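Local coordinates for protein Crov588 (Cafeteriavirus, PDB 6NYR) that is of unknown function but folds into a circular leucine-rich-repeat solenoid built from successive FNIP repeats, at residues A[542-547]-A[564-569]; A[547-552]-A[570-575]; A[590-595]-A[612-617]. One frame throughout, in Å; residues are numbered along the deposited sequence.

The three contacts lie close together on one arc of the ring, each joining one turn of the solenoid to the next. Contact 1 pairs the strand ends and the loops that leave them; contact 2 follows directly along the same two turns, shares Cys547 with it, and has its centre about 10 Å from that of contact 1. Contact 3 joins the next two turns, its centre about 12 Å from that of contact 2. Asn571 OD1 accepts from Asn593 N at 2.9 Å, carrying contact 2 into contact 3, while Pro568 O of contact 1 accepts from Ser591 OG of contact 3. No active site is known; a bound glycerol, probably from crystallisation, is hydrogen-bonded to Asn615.

Contact 1. Residues A[542-547]-A[564-569]; sequences LTFGTC and LEFGPK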
loop_
_atom_site.group_PDB
_atom_site.type_symbol
_atom_site.label_atom_id
_atom_site.label_comp_id
_atom_site.label_asym_id
_atom_site.label_seq_id
_atom_site.Cartn_x
_atom_site.Cartn_y
_atom_site.Cartn_z
ATOM N N LEU A 542 9.131 -23.719 -9.248
ATOM C CA LEU A 542 9.037 -23.787 -10.702
ATOM C C LEU A 542 7.650 -23.316 -11.114
ATOM O O LEU A 542 6.644 -23.894 -10.689
ATOM C CB LEU A 542 9.299 -25.207 -11.206
ATOM C CG LEU A 542 9.266 -25.393 -12.725
ATOM C CD1 LEU A 542 10.324 -24.523 -13.392
ATOM C CD2 LEU A 542 9.453 -26.858 -13.106
ATOM N N THR A 543 7.598 -22.274 -11.935
ATOM C CA THR A 543 6.343 -21.705 -12.407
ATOM C C THR A 543 6.340 -21.703 -13.929
ATOM O O THR A 543 7.205 -21.077 -14.555
ATOM C CB THR A 543 6.142 -20.287 -11.865
ATOM O OG1 THR A 543 5.914 -20.342 -10.452
ATOM C CG2 THR A 543 4.962 -19.611 -12.551
ATOM N N PHE A 544 5.363 -22.386 -14.520
ATOM C CA PHE A 544 5.209 -22.391 -15.968
ATOM C C PHE A 544 4.276 -21.266 -16.401
ATOM O O PHE A 544 3.336 -20.900 -15.692
ATOM C CB PHE A 544 4.674 -23.738 -16.460
ATOM C CG PHE A 544 5.701 -24.826 -16.443
ATOM C CD1 PHE A 544 6.727 -24.838 -17.375
ATOM C CD2 PHE A 544 5.652 -25.832 -15.492
ATOM C CE1 PHE A 544 7.681 -25.835 -17.357
ATOM C CE2 PHE A 544 6.609 -26.829 -15.475
ATOM C CZ PHE A 544 7.620 -26.825 -16.408
ATOM N N GLY A 545 4.540 -20.735 -17.594
ATOM C CA GLY A 545 3.778 -19.633 -18.135
ATOM C C GLY A 545 2.549 -20.082 -18.902
ATOM O O GLY A 545 2.157 -21.249 -18.892
ATOM N N THR A 546 1.955 -19.122 -19.613
ATOM C CA THR A 546 0.699 -19.365 -20.310
ATOM C C THR A 546 0.769 -20.606 -21.191
ATOM O O THR A 546 -0.078 -21.501 -21.091
ATOM C CB THR A 546 0.327 -18.142 -21.159
ATOM O OG1 THR A 546 0.091 -17.012 -20.311
ATOM C CG2 THR A 546 -0.911 -18.418 -21.999
ATOM N N CYS A 547 1.783 -20.685 -22.053
ATOM C CA CYS A 547 1.728 -21.614 -23.171
ATOM C C CYS A 547 2.340 -22.984 -22.908
ATOM O O CYS A 547 2.109 -23.899 -23.706
ATOM C CB CYS A 547 2.431 -21.010 -24.395
ATOM S SG CYS A 547 1.530 -19.671 -25.191
ATOM N N LEU A 564 5.347 -26.227 -7.327
ATOM C CA LEU A 564 5.166 -26.357 -8.768
ATOM C C LEU A 564 3.841 -25.738 -9.183
ATOM O O LEU A 564 2.787 -26.100 -8.652
ATOM C CB LEU A 564 5.216 -27.827 -9.195
ATOM C CG LEU A 564 4.939 -28.104 -10.671
ATOM C CD1 LEU A 564 5.887 -27.329 -11.570
ATOM C CD2 LEU A 564 5.040 -29.605 -10.950
ATOM N N GLU A 565 3.902 -24.815 -10.139
ATOM C CA GLU A 565 2.712 -24.158 -10.675
ATOM C C GLU A 565 2.705 -24.314 -12.189
ATOM O O GLU A 565 3.596 -23.796 -12.874
ATOM C CB GLU A 565 2.661 -22.677 -10.287
ATOM C CG GLU A 565 1.462 -21.934 -10.865
ATOM C CD GLU A 565 1.400 -20.476 -10.437
ATOM O OE1 GLU A 565 2.207 -20.077 -9.570
ATOM O OE2 GLU A 565 0.563 -19.726 -10.987
ATOM N N PHE A 566 1.718 -25.047 -12.702
ATOM C CA PHE A 566 1.466 -25.116 -14.134
ATOM C C PHE A 566 0.611 -23.937 -14.582
ATOM O O PHE A 566 -0.180 -23.385 -13.811
ATOM C CB PHE A 566 0.765 -26.425 -14.503
ATOM C CG PHE A 566 1.639 -27.633 -14.388
ATOM C CD1 PHE A 566 2.694 -27.823 -15.265
ATOM C CD2 PHE A 566 1.406 -28.583 -13.411
ATOM C CE1 PHE A 566 3.503 -28.930 -15.161
ATOM C CE2 PHE A 566 2.215 -29.698 -13.305
ATOM C CZ PHE A 566 3.263 -29.869 -14.182
ATOM N N GLY A 567 0.763 -23.562 -15.848
ATOM C CA GLY A 567 0.053 -22.432 -16.396
ATOM C C GLY A 567 -1.261 -22.786 -17.058
ATOM O O GLY A 567 -1.663 -23.949 -17.129
ATOM N N PRO A 568 -1.951 -21.764 -17.575
ATOM C CA PRO A 568 -3.270 -21.978 -18.189
ATOM C C PRO A 568 -3.382 -23.169 -19.130
ATOM O O PRO A 568 -4.328 -23.955 -19.011
ATOM C CB PRO A 568 -3.508 -20.661 -18.947
ATOM C CG PRO A 568 -2.811 -19.625 -18.102
ATOM C CD PRO A 568 -1.625 -20.328 -17.435
ATOM N N LYS A 569 -2.448 -23.311 -20.067
ATOM C CA LYS A 569 -2.608 -24.251 -21.169
ATOM C C LYS A 569 -2.026 -25.639 -20.912
ATOM O O LYS A 569 -2.171 -26.515 -21.771
ATOM C CB LYS A 569 -1.985 -23.671 -22.449
ATOM C CG LYS A 569 -2.848 -22.631 -23.147
ATOM C CD LYS A 569 -2.417 -22.403 -24.591
ATOM C CE LYS A 569 -3.399 -21.482 -25.311
ATOM N NZ LYS A 569 -2.744 -20.397 -26.092
#
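Phe544 and Phe566 lie side by side and point the same way, their ring planes only 4° apart but slid so far that the rings barely overlap. The CD2-CE2 side of Phe544 meets the CD1-CE1 side of Phe566, CD2 to CD1 3.6 Å. Both have CG anti to the carbonyl carbon, and nearly equal torsions (chi1 -75° in Phe544) on parallel-paired backbones send both rings the same way. A flat, wholly apolar ring suits this position, because both residues are buried and their copies can be laid against one another from turn to turn.

The leucines also lie side by side, though with CG anti to the backbone N. Leu564 CD1 does most of the work, resting 3.9 Å from Leu542 CD2 and also reaching Phe544 CE2. On the other face of the strands, Thr543 and Glu565 run alongside, OG1 and OE1 3.8 Å apart, too long for a hydrogen bond; polar groups fit here because Glu565 is exposed and Thr543 partly so.

The backbones themselves pair in parallel. Glu565 N donates to Leu542 O at 2.9 Å, and Glu565 O takes a nearly straight bond from Phe544 N at 2.8 Å. Beyond the strands, Gly567 brings its CA 3.5 Å from Gly545 O in a CA-H...O contact; glycine suits the place because a CB here would run into that oxygen. Lys569 N then bonds Thr546 O at 3.2 Å, while the first carbons of the lysine chain lie against that same oxygen.

This is the repeating strand pairing of a leucine-rich-repeat solenoid. Strand 519-521 flanks 541-543 on the side away from 563-565, while Leu564 continues the backbone bonding to His585 of strand 585-587.

Contact 2. Residues A[547-552]-A[570-575]; sequences CFNQKI and FNQKIT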
loop_
_atom_site.group_PDB
_atom_site.type_symbol
_atom_site.label_atom_id
_atom_site.label_comp_id
_atom_site.label_asym_id
_atom_site.label_seq_id
_atom_site.Cartn_x
_atom_site.Cartn_y
_atom_site.Cartn_z
ATOM N N CYS A 547 1.783 -20.685 -22.053
ATOM C CA CYS A 547 1.728 -21.614 -23.171
ATOM C C CYS A 547 2.340 -22.984 -22.908
ATOM O O CYS A 547 2.109 -23.899 -23.706
ATOM C CB CYS A 547 2.431 -21.010 -24.395
ATOM S SG CYS A 547 1.530 -19.671 -25.191
ATOM N N PHE A 548 3.116 -23.166 -21.844
ATOM C CA PHE A 548 3.819 -24.432 -21.686
ATOM C C PHE A 548 2.830 -25.591 -21.652
ATOM O O PHE A 548 2.008 -25.691 -20.733
ATOM C CB PHE A 548 4.668 -24.458 -20.419
ATOM C CG PHE A 548 5.321 -25.794 -20.178
ATOM C CD1 PHE A 548 6.477 -26.150 -20.860
ATOM C CD2 PHE A 548 4.765 -26.704 -19.294
ATOM C CE1 PHE A 548 7.070 -27.382 -20.652
ATOM C CE2 PHE A 548 5.357 -27.939 -19.083
ATOM C CZ PHE A 548 6.509 -28.276 -19.764
ATOM N N ASN A 549 2.912 -26.477 -22.647
ATOM C CA ASN A 549 2.061 -27.658 -22.693
ATOM C C ASN A 549 2.822 -28.843 -23.295
ATOM O O ASN A 549 2.427 -29.438 -24.293
ATOM C CB ASN A 549 0.785 -27.385 -23.491
ATOM C CG ASN A 549 -0.245 -28.492 -23.346
ATOM O OD1 ASN A 549 -0.250 -29.224 -22.357
ATOM N ND2 ASN A 549 -1.117 -28.625 -24.341
ATOM N N GLN A 550 3.944 -29.195 -22.679
ATOM C CA GLN A 550 4.722 -30.358 -23.076
ATOM C C GLN A 550 4.590 -31.444 -22.016
ATOM O O GLN A 550 4.395 -31.157 -20.830
ATOM C CB GLN A 550 6.199 -30.008 -23.275
ATOM C CG GLN A 550 6.436 -29.005 -24.375
ATOM C CD GLN A 550 5.853 -29.446 -25.700
ATOM O OE1 GLN A 550 6.164 -30.526 -26.204
ATOM N NE2 GLN A 550 4.982 -28.616 -26.263
ATOM N N LYS A 551 4.695 -32.696 -22.446
ATOM C CA LYS A 551 4.643 -33.794 -21.494
ATOM C C LYS A 551 5.937 -33.834 -20.693
ATOM O O LYS A 551 7.033 -33.659 -21.238
ATOM C CB LYS A 551 4.430 -35.132 -22.197
ATOM C CG LYS A 551 4.023 -36.241 -21.225
ATOM C CD LYS A 551 4.076 -37.622 -21.857
ATOM C CE LYS A 551 2.688 -38.239 -21.958
ATOM N NZ LYS A 551 1.896 -37.604 -23.052
ATOM N N ILE A 552 5.804 -34.060 -19.391
ATOM C CA ILE A 552 6.943 -34.204 -18.491
ATOM C C ILE A 552 7.068 -35.680 -18.146
ATOM O O ILE A 552 6.111 -36.296 -17.661
ATOM C CB ILE A 552 6.781 -33.349 -17.229
ATOM C CG1 ILE A 552 6.739 -31.873 -17.617
ATOM C CG2 ILE A 552 7.924 -33.613 -16.256
ATOM C CD1 ILE A 552 6.118 -30.979 -16.569
ATOM N N PHE A 570 -1.369 -25.873 -19.780
ATOM C CA PHE A 570 -0.795 -27.191 -19.535
ATOM C C PHE A 570 -1.914 -28.219 -19.370
ATOM O O PHE A 570 -2.793 -28.058 -18.514
ATOM C CB PHE A 570 0.104 -27.188 -18.299
ATOM C CG PHE A 570 0.608 -28.558 -17.935
ATOM C CD1 PHE A 570 1.708 -29.106 -18.578
ATOM C CD2 PHE A 570 -0.036 -29.311 -16.968
ATOM C CE1 PHE A 570 2.161 -30.373 -18.255
ATOM C CE2 PHE A 570 0.416 -30.579 -16.639
ATOM C CZ PHE A 570 1.517 -31.109 -17.285
ATOM N N ASN A 571 -1.889 -29.272 -20.183
ATOM C CA ASN A 571 -2.916 -30.307 -20.124
ATOM C C ASN A 571 -2.348 -31.640 -20.610
ATOM O O ASN A 571 -2.803 -32.232 -21.587
ATOM C CB ASN A 571 -4.128 -29.879 -20.947
ATOM C CG ASN A 571 -5.318 -30.793 -20.753
ATOM O OD1 ASN A 571 -5.476 -31.410 -19.698
ATOM N ND2 ASN A 571 -6.164 -30.892 -21.774
ATOM N N GLN A 572 -1.337 -32.142 -19.906
ATOM C CA GLN A 572 -0.697 -33.401 -20.250
ATOM C C GLN A 572 -0.849 -34.416 -19.127
ATOM O O GLN A 572 -0.935 -34.057 -17.948
ATOM C CB GLN A 572 0.799 -33.213 -20.548
ATOM C CG GLN A 572 1.096 -32.320 -21.736
ATOM C CD GLN A 572 0.572 -32.894 -23.038
ATOM O OE1 GLN A 572 0.654 -34.100 -23.280
ATOM N NE2 GLN A 572 0.032 -32.026 -23.886
ATOM N N LYS A 573 -0.870 -35.690 -19.510
ATOM C CA LYS A 573 -0.933 -36.771 -18.538
ATOM C C LYS A 573 0.267 -36.704 -17.601
ATOM O O LYS A 573 1.388 -36.394 -18.015
ATOM C CB LYS A 573 -0.937 -38.123 -19.260
ATOM C CG LYS A 573 -2.278 -38.552 -19.841
ATOM C CD LYS A 573 -2.050 -39.487 -21.037
ATOM C CE LYS A 573 -3.134 -40.540 -21.187
ATOM N NZ LYS A 573 -4.479 -39.928 -21.386
ATOM N N ILE A 574 0.023 -36.978 -16.322
ATOM C CA ILE A 574 1.082 -37.124 -15.328
ATOM C C ILE A 574 0.971 -38.533 -14.760
ATOM O O ILE A 574 -0.076 -38.907 -14.213
ATOM C CB ILE A 574 0.991 -36.065 -14.220
ATOM C CG1 ILE A 574 1.038 -34.670 -14.838
ATOM C CG2 ILE A 574 2.123 -36.254 -13.221
ATOM C CD1 ILE A 574 0.756 -33.539 -13.865
ATOM N N THR A 575 2.041 -39.320 -14.907
ATOM C CA THR A 575 2.033 -40.712 -14.486
ATOM C C THR A 575 2.945 -40.916 -13.272
ATOM O O THR A 575 3.487 -39.952 -12.708
ATOM C CB THR A 575 2.436 -41.617 -15.658
ATOM O OG1 THR A 575 2.335 -42.990 -15.256
ATOM C CG2 THR A 575 3.869 -41.330 -16.100
HETATM O O HOH W 1 3.925 -38.292 -17.186
#
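Phe570 lies beside Phe548, pointing the same way, with its CD1 3.9 Å from Phe548 CE2. Gln550 O meets the ring of Phe570 at its edge, near the ring plane and 3.5 Å from CE1, the hydrogen there probably pointing toward it. Ile552 CD1 adds a looser apolar touch at CE1. An aromatic suits this place because its apolar surface fills the buried interior while its rim tolerates a backbone oxygen.

Asn549 carries the polar half. Its CG stands anti to the backbone N (chi1 -169°), which carries OD1 across to the next turn, where two donors grip it. Asn571 N comes at 2.7 Å and Gln572 NE2 at 3.2 Å, from opposite faces of the carboxamide, well out of its plane. The glutamine gives its hydrogen almost within its own amide plane, and the two amide planes stand 49° apart. The glutamine reaches back by folding: a bend at chi2 (-64°) turns the amide toward Asn549, and Gln572 CG passes 3.6 Å from Gln550 O. Asparagine is short enough to hold its oxygen close to the neighbouring backbone, glutamine long enough to curl back. Lys551 crosses Gln572 at about a right angle, its CB near Gln572 OE1. A water donates to Ile552 O and Lys573 O and accepts from Thr575 N, linking the loops.

The stacked asparagines, each accepting from the next turn's backbone N-H, resemble the asparagine ladder of leucine-rich repeats, with a glutamine added at each step. It runs on both ways: Asn527 OD1 accepts from Asn549 N and Gln550 NE2, and Asn571 OD1 from Asn593 N and Gln594 NE2. The two loops follow strands 541-543 and 563-565, with Phe548 and Phe570 stacked on Phe544 and Phe566, respectively.

Contact 3. Residues A[590-595]-A[612-617]; sequences TSFNQK and LRFNQK
Thr590 meets the next turn through its carbonyl: Thr590 O accepts from Arg613 N at 2.9 Å, and Arg613 CB lies 3.3 Å from the same oxygen. The hydroxyl turns the other way, to Pro568 O, which accepts from Ser591 OG as well; small hydroxyl residues suit a place that faces a carbonyl of the preceding turn. At Ser591 the arginine runs past, its chain extended from CG to NE, with Arg613 CD 4.0 Å from Ser591 CA.

Phe592 is buried and lies alongside Phe614, with CE2 of the former 3.8 Å from CD1 of the latter. Both have CG anti to the backbone N (chi1 175° in Phe592), and their rings point the same way. Asn593 comes next, a step in what resembles the asparagine ladder of leucine-rich-repeat solenoids. Its OD1 takes hydrogens from Asn615 N at 2.9 Å and Gln616 NE2 at 3.1 Å, one from each face of its amide. The glutamine hydrogen is delivered almost within its own amide plane, along a fairly straight path (168°), and the two amides are tilted 54° to each other.

Gln594 sends its side chain back to Asn571 OD1, the previous step, while its carbonyl Gln594 O faces the edge of the Phe614 ring, 3.5 Å from CE1. At Lys595 the aliphatic part of the chain does the touching: Lys595 CG makes a close carbon-oxygen approach of 3.1 Å to Gln616 OE1, and bends at chi2 and chi3 lead the amine away.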
loop_
_atom_site.group_PDB
_atom_site.type_symbol
_atom_site.label_atom_id
_atom_site.label_comp_id
_atom_site.label_asym_id
_atom_site.label_seq_id
_atom_site.Cartn_x
_atom_site.Cartn_y
_atom_site.Cartn_z
ATOM N N THR A 590 -5.571 -23.348 -15.575
ATOM C CA THR A 590 -6.993 -23.319 -15.903
ATOM C C THR A 590 -7.447 -24.577 -16.641
ATOM O O THR A 590 -8.517 -25.125 -16.344
ATOM C CB THR A 590 -7.311 -22.070 -16.736
ATOM O OG1 THR A 590 -6.518 -22.073 -17.930
ATOM C CG2 THR A 590 -7.029 -20.798 -15.948
ATOM N N SER A 591 -6.661 -25.048 -17.607
ATOM C CA SER A 591 -7.155 -26.016 -18.576
ATOM C C SER A 591 -6.754 -27.461 -18.287
ATOM O O SER A 591 -7.126 -28.350 -19.059
ATOM C CB SER A 591 -6.684 -25.633 -19.987
ATOM O OG SER A 591 -5.330 -25.998 -20.203
ATOM N N PHE A 592 -6.015 -27.727 -17.211
ATOM C CA PHE A 592 -5.642 -29.102 -16.898
ATOM C C PHE A 592 -6.878 -29.934 -16.568
ATOM O O PHE A 592 -7.656 -29.586 -15.674
ATOM C CB PHE A 592 -4.659 -29.143 -15.724
ATOM C CG PHE A 592 -4.327 -30.540 -15.262
ATOM C CD1 PHE A 592 -3.294 -31.252 -15.851
ATOM C CD2 PHE A 592 -5.052 -31.140 -14.246
ATOM C CE1 PHE A 592 -2.992 -32.533 -15.435
ATOM C CE2 PHE A 592 -4.756 -32.423 -13.826
ATOM C CZ PHE A 592 -3.724 -33.121 -14.419
ATOM N N ASN A 593 -7.048 -31.046 -17.280
ATOM C CA ASN A 593 -8.198 -31.916 -17.067
ATOM C C ASN A 593 -7.831 -33.351 -17.446
ATOM O O ASN A 593 -8.406 -33.958 -18.353
ATOM C CB ASN A 593 -9.404 -31.426 -17.865
ATOM C CG ASN A 593 -10.704 -32.083 -17.422
ATOM O OD1 ASN A 593 -10.802 -32.596 -16.307
ATOM N ND2 ASN A 593 -11.706 -32.072 -18.295
ATOM N N GLN A 594 -6.854 -33.916 -16.745
ATOM C CA GLN A 594 -6.403 -35.278 -16.983
ATOM C C GLN A 594 -6.705 -36.160 -15.777
ATOM O O GLN A 594 -6.766 -35.688 -14.639
ATOM C CB GLN A 594 -4.901 -35.322 -17.279
ATOM C CG GLN A 594 -4.491 -34.587 -18.541
ATOM C CD GLN A 594 -5.111 -35.188 -19.788
ATOM O OE1 GLN A 594 -5.132 -36.406 -19.964
ATOM N NE2 GLN A 594 -5.624 -34.331 -20.659
ATOM N N LYS A 595 -6.896 -37.447 -16.044
ATOM C CA LYS A 595 -7.166 -38.415 -14.988
ATOM C C LYS A 595 -5.917 -38.629 -14.145
ATOM O O LYS A 595 -4.801 -38.722 -14.665
ATOM C CB LYS A 595 -7.631 -39.729 -15.617
ATOM C CG LYS A 595 -9.000 -39.621 -16.298
ATOM C CD LYS A 595 -9.091 -40.534 -17.516
ATOM C CE LYS A 595 -9.853 -41.822 -17.274
ATOM N NZ LYS A 595 -9.523 -42.812 -18.347
ATOM N N LEU A 612 -9.500 -24.412 -13.291
ATOM C CA LEU A 612 -10.899 -24.140 -13.610
ATOM C C LEU A 612 -11.591 -25.367 -14.191
ATOM O O LEU A 612 -12.706 -25.712 -13.784
ATOM C CB LEU A 612 -10.988 -22.960 -14.582
ATOM C CG LEU A 612 -12.367 -22.408 -14.933
ATOM C CD1 LEU A 612 -12.258 -20.940 -15.368
ATOM C CD2 LEU A 612 -13.054 -23.211 -16.028
ATOM N N ARG A 613 -10.952 -26.034 -15.145
ATOM C CA ARG A 613 -11.626 -27.037 -15.959
ATOM C C ARG A 613 -11.478 -28.465 -15.443
ATOM O O ARG A 613 -12.069 -29.377 -16.032
ATOM C CB ARG A 613 -11.110 -26.959 -17.404
ATOM C CG ARG A 613 -11.473 -25.660 -18.111
ATOM C CD ARG A 613 -10.993 -25.619 -19.557
ATOM N NE ARG A 613 -11.614 -24.518 -20.292
ATOM C CZ ARG A 613 -12.858 -24.543 -20.764
ATOM N NH1 ARG A 613 -13.617 -25.614 -20.579
ATOM N NH2 ARG A 613 -13.340 -23.497 -21.422
ATOM N N PHE A 614 -10.738 -28.690 -14.359
ATOM C CA PHE A 614 -10.533 -30.052 -13.879
ATOM C C PHE A 614 -11.848 -30.652 -13.389
ATOM O O PHE A 614 -12.592 -30.016 -12.637
ATOM C CB PHE A 614 -9.500 -30.087 -12.754
ATOM C CG PHE A 614 -9.296 -31.460 -12.170
ATOM C CD1 PHE A 614 -8.371 -32.335 -12.724
ATOM C CD2 PHE A 614 -10.040 -31.882 -11.081
ATOM C CE1 PHE A 614 -8.189 -33.596 -12.192
ATOM C CE2 PHE A 614 -9.860 -33.148 -10.549
ATOM C CZ PHE A 614 -8.934 -34.000 -11.108
ATOM N N ASN A 615 -12.126 -31.885 -13.808
ATOM C CA ASN A 615 -13.398 -32.534 -13.506
ATOM C C ASN A 615 -13.287 -34.039 -13.722
ATOM O O ASN A 615 -14.047 -34.621 -14.502
ATOM C CB ASN A 615 -14.507 -31.931 -14.373
ATOM C CG ASN A 615 -15.895 -32.455 -14.015
ATOM O OD1 ASN A 615 -16.839 -32.312 -14.790
ATOM N ND2 ASN A 615 -16.016 -33.071 -12.850
ATOM N N GLN A 616 -12.334 -34.669 -13.037
ATOM C CA GLN A 616 -12.121 -36.110 -13.097
ATOM C C GLN A 616 -12.373 -36.715 -11.722
ATOM O O GLN A 616 -12.096 -36.093 -10.692
ATOM C CB GLN A 616 -10.696 -36.438 -13.552
ATOM C CG GLN A 616 -10.318 -35.831 -14.890
ATOM C CD GLN A 616 -11.100 -36.422 -16.042
ATOM O OE1 GLN A 616 -11.343 -37.628 -16.089
ATOM N NE2 GLN A 616 -11.514 -35.569 -16.974
ATOM N N LYS A 617 -12.900 -37.938 -11.711
ATOM C CA LYS A 617 -13.230 -38.595 -10.454
ATOM C C LYS A 617 -11.975 -38.804 -9.613
ATOM O O LYS A 617 -10.886 -39.048 -10.140
ATOM C CB LYS A 617 -13.916 -39.936 -10.729
ATOM C CG LYS A 617 -13.051 -40.928 -11.497
ATOM C CD LYS A 617 -13.668 -42.323 -11.511
ATOM C CE LYS A 617 -12.637 -43.373 -11.914
ATOM N NZ LYS A 617 -13.187 -44.759 -11.854
#